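Local coordinates for elastinolytic metalloprotease (Pseudoalteromonas sp. CF6-2, PDB 6IK4), which probably acts as a zinc-dependent endopeptidase of the M23 family, with elastin and bacterial peptidoglycan as its likely targets, at residues R66-H69 with F73-N76; L132-R135 with Y140-D143. All coordinates share one frame; numbering follows the deposited sequence.

Interaction 1: residues R66-H69 with F73-N76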
# COMPACT_ATOMS: atom_id res chain seq x y z
N ARG A 66 -6.59 7.67 4.24
CA ARG A 66 -5.33 7.63 4.98
C ARG A 66 -5.58 7.27 6.44
O ARG A 66 -6.60 7.66 7.02
CB ARG A 66 -4.62 9.00 4.88
CG ARG A 66 -3.26 9.08 5.60
CD ARG A 66 -2.66 10.46 5.49
NE ARG A 66 -2.43 10.88 4.10
CZ ARG A 66 -1.84 12.02 3.76
NH1 ARG A 66 -1.42 12.86 4.70
NH2 ARG A 66 -1.67 12.32 2.48
N VAL A 67 -4.64 6.52 7.02
CA VAL A 67 -4.62 6.18 8.44
C VAL A 67 -3.39 6.83 9.05
O VAL A 67 -2.26 6.47 8.68
CB VAL A 67 -4.59 4.66 8.67
CG1 VAL A 67 -4.64 4.35 10.19
CG2 VAL A 67 -5.72 3.96 7.91
N THR A 68 -3.59 7.76 9.98
CA THR A 68 -2.47 8.44 10.64
C THR A 68 -2.30 7.90 12.06
O THR A 68 -3.21 8.01 12.90
CB THR A 68 -2.68 9.95 10.66
OG1 THR A 68 -2.80 10.43 9.31
CG2 THR A 68 -1.47 10.63 11.32
N HIS A 69 -1.13 7.32 12.32
CA HIS A 69 -0.76 6.74 13.60
C HIS A 69 -0.43 7.83 14.61
O HIS A 69 -0.06 8.95 14.26
CB HIS A 69 0.44 5.81 13.40
CG HIS A 69 0.79 5.00 14.62
ND1 HIS A 69 1.90 5.27 15.40
CD2 HIS A 69 0.20 3.91 15.17
CE1 HIS A 69 1.97 4.39 16.38
NE2 HIS A 69 0.95 3.56 16.27
N PHE A 73 3.52 8.91 11.73
CA PHE A 73 3.58 8.10 10.52
C PHE A 73 2.17 7.77 10.06
O PHE A 73 1.24 7.66 10.86
CB PHE A 73 4.35 6.80 10.76
CG PHE A 73 5.82 7.00 10.84
CD1 PHE A 73 6.58 7.10 9.68
CD2 PHE A 73 6.45 7.14 12.07
CE1 PHE A 73 7.96 7.31 9.75
CE2 PHE A 73 7.82 7.35 12.14
CZ PHE A 73 8.57 7.44 10.97
N ALA A 74 2.02 7.57 8.75
CA ALA A 74 0.70 7.33 8.19
C ALA A 74 0.87 6.47 6.95
O ALA A 74 1.91 6.50 6.29
CB ALA A 74 -0.02 8.64 7.82
N THR A 75 -0.17 5.71 6.64
CA THR A 75 -0.22 5.00 5.37
C THR A 75 -1.40 5.53 4.57
O THR A 75 -2.48 5.76 5.11
CB THR A 75 -0.31 3.49 5.57
OG1 THR A 75 -1.35 3.16 6.51
CG2 THR A 75 1.03 2.96 6.09
N ASN A 76 -1.17 5.73 3.28
CA ASN A 76 -2.19 6.23 2.37
C ASN A 76 -2.54 5.13 1.39
O ASN A 76 -1.67 4.35 0.99
CB ASN A 76 -1.68 7.48 1.65
CG ASN A 76 -2.80 8.34 1.10
OD1 ASN A 76 -3.29 9.23 1.79
ND2 ASN A 76 -3.23 8.06 -0.13
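R66 lays its CB and CG past the backbone carbonyl of T75 and alongside N76 OD1, CB lying 3.4 Å from that oxygen. With CG anti to the backbone N (chi1 -179°) the chain runs out extended and bends only at chi3, which brings NE back onto the asparagine. The resulting hydrogen bond, R66 NE to N76 OD1 at 3.0 Å, is almost straight (174°). The oxygen sits at the edge of the guanidinium and in its plane, whereas guanidinium and amide planes stand 73° apart, so the two groups are turned steeply against each other rather than stacked. At the other end of the amide, N76 ND2 bonds N64 OD1; gripped at both its oxygen and its nitrogen, the amide has its rotation fixed. F60 and L124 also touch both R66 and N76.

On the same face T68 and A74 form a non-hydrogen-bonded pair, T68 OG1 approaching A74 CB to 3.6 Å. V67 and T75 point to the other face, where V67 CB and T75 OG1 are 4.2 Å apart; that hydroxyl finds its stronger partner in Y77 OH. Between V67 and T75 the backbone closes a ring of two bonds, V67 N to T75 O and T75 N to V67 O, each 3.0 Å. A third, H69 N to F73 O at 2.8 Å, holds the pairing next to the turn. F3 stacks on the F73 ring and meets the H69 ring with the planes steeply inclined.

Strand axes 4.8 Å apart and alternating bridge types show antiparallel pairing, and the three-residue link between H69 and F73 makes it a beta hairpin, part of the curled antiparallel sheet of the M23 peptidase domain, its N76 side chain about 10 Å from the bound zinc ion.

Interaction 2: residues L132-R135 with Y140-D143; sequences LHNR and YRID
Among the backbone bonds, two join L132-R135 to the strand at I142, which is gripped through both its amide and its carbonyl. N134 N donates to I142 O at 2.9 Å, and I142 N reaches R135 O at the same length and with a nearly straight approach (171°). R135 N also bonds L132 O, closing the turn.

The polar side chains gather round R141. Its CG stands anti to the backbone N and a bend at chi3 carries the guanidinium alongside N134, where NH1 meets N134 OD1 at 2.9 Å, although the oxygen lies 25° out of the guanidinium plane. Two nitrogens, NH1 and NH2, converge end-on upon a single carboxylate oxygen, D143 OD2; the salt bridge from NH1 measures 3.0 Å. Cut back to an alanine, this position would probably leave D143 OD2 without its charged mate and N134 OD1 without the NH1 donor, so that the amide could turn. The H133 ring runs beside D143 with the carboxylate plane at 89° to it, H133 CE1 coming within 3.6 Å of D143 OD2, while the ring's ND1 is hydrogen-bonded to V144 N.

Apolar packing falls to L132 and I142, where L132 CB and I142 CG2 approach to 4.0 Å; F158 and I137 also touch the isoleucine, and L123 touches the leucine.

With N134, third in the turn, in a left-handed backbone conformation, L132-R135 is a type II beta turn, docked on strand 140-143 of the smaller four-stranded antiparallel sheet.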
# COMPACT_ATOMS: atom_id res chain seq x y z
N LEU A 132 10.55 4.21 1.55
CA LEU A 132 10.33 2.90 2.14
C LEU A 132 11.63 2.17 2.44
O LEU A 132 11.58 1.10 3.07
CB LEU A 132 9.47 2.03 1.22
CG LEU A 132 8.00 2.41 1.06
CD1 LEU A 132 7.37 1.56 -0.05
CD2 LEU A 132 7.25 2.24 2.37
N HIS A 133 12.77 2.71 2.03
CA HIS A 133 14.01 1.96 2.14
C HIS A 133 14.37 1.72 3.60
O HIS A 133 14.35 2.64 4.42
CB HIS A 133 15.15 2.69 1.45
CG HIS A 133 16.38 1.86 1.32
ND1 HIS A 133 16.42 0.71 0.57
CD2 HIS A 133 17.62 2.00 1.86
CE1 HIS A 133 17.62 0.17 0.64
NE2 HIS A 133 18.37 0.93 1.42
N ASN A 134 14.69 0.47 3.92
CA ASN A 134 15.02 0.03 5.27
C ASN A 134 13.86 0.18 6.25
O ASN A 134 14.07 0.08 7.46
CB ASN A 134 16.27 0.75 5.79
CG ASN A 134 17.54 0.27 5.10
OD1 ASN A 134 17.59 -0.85 4.60
ND2 ASN A 134 18.57 1.11 5.09
N ARG A 135 12.65 0.43 5.77
CA ARG A 135 11.49 0.35 6.63
C ARG A 135 11.01 -1.10 6.67
O ARG A 135 11.43 -1.93 5.86
CB ARG A 135 10.38 1.29 6.14
CG ARG A 135 10.76 2.76 6.06
CD ARG A 135 10.75 3.39 7.41
NE ARG A 135 11.17 4.79 7.36
CZ ARG A 135 11.31 5.56 8.43
NH1 ARG A 135 11.05 5.06 9.64
NH2 ARG A 135 11.69 6.82 8.30
N TYR A 140 9.19 -7.90 7.25
CA TYR A 140 10.05 -7.78 6.08
C TYR A 140 10.78 -6.45 6.09
O TYR A 140 10.16 -5.40 6.28
CB TYR A 140 9.25 -7.83 4.79
CG TYR A 140 8.63 -9.14 4.43
CD1 TYR A 140 9.33 -10.08 3.68
CD2 TYR A 140 7.32 -9.43 4.78
CE1 TYR A 140 8.75 -11.28 3.31
CE2 TYR A 140 6.73 -10.63 4.42
CZ TYR A 140 7.45 -11.55 3.69
OH TYR A 140 6.87 -12.74 3.34
N ARG A 141 12.08 -6.46 5.79
CA ARG A 141 12.76 -5.21 5.46
C ARG A 141 12.51 -4.91 3.99
O ARG A 141 12.65 -5.80 3.15
CB ARG A 141 14.26 -5.30 5.72
CG ARG A 141 15.01 -3.99 5.44
CD ARG A 141 16.51 -4.13 5.68
NE ARG A 141 17.11 -4.99 4.67
CZ ARG A 141 17.51 -4.57 3.47
NH1 ARG A 141 17.38 -3.29 3.11
NH2 ARG A 141 18.04 -5.44 2.62
N ILE A 142 12.13 -3.68 3.68
CA ILE A 142 11.94 -3.25 2.29
C ILE A 142 13.25 -2.68 1.77
O ILE A 142 13.83 -1.78 2.38
CB ILE A 142 10.81 -2.21 2.18
CG1 ILE A 142 9.50 -2.77 2.74
CG2 ILE A 142 10.65 -1.75 0.71
CD1 ILE A 142 8.42 -1.70 2.95
N ASP A 143 13.71 -3.21 0.65
CA ASP A 143 14.91 -2.68 -0.00
C ASP A 143 14.46 -2.07 -1.33
O ASP A 143 14.01 -2.79 -2.22
CB ASP A 143 15.95 -3.77 -0.23
CG ASP A 143 17.30 -3.21 -0.59
OD1 ASP A 143 17.42 -2.59 -1.67
OD2 ASP A 143 18.24 -3.35 0.22

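How the interactions relate
Interaction 1 comes first along the chain and closes a short loop, three residues joining strand 64-68 to strand 73-81. The chain then passes through strands 90-91, 96-100, 119-125 and 128-129 before interaction 2 closes its own loop, with four residues between L132-R135 and Y140-D143. The two are thus in series, neither nested nor crossed. Interaction 1 belongs to the large curled sheet, while interaction 2 ties the segment after strand 128-129 to the separate four-stranded sheet. Their centres are about 17 Å apart, yet they touch where F73 CZ packs 3.7 Å from R135 NH1. Strand 119-125 touches side chains of both contacts, through the neighbouring residues L124 and L123.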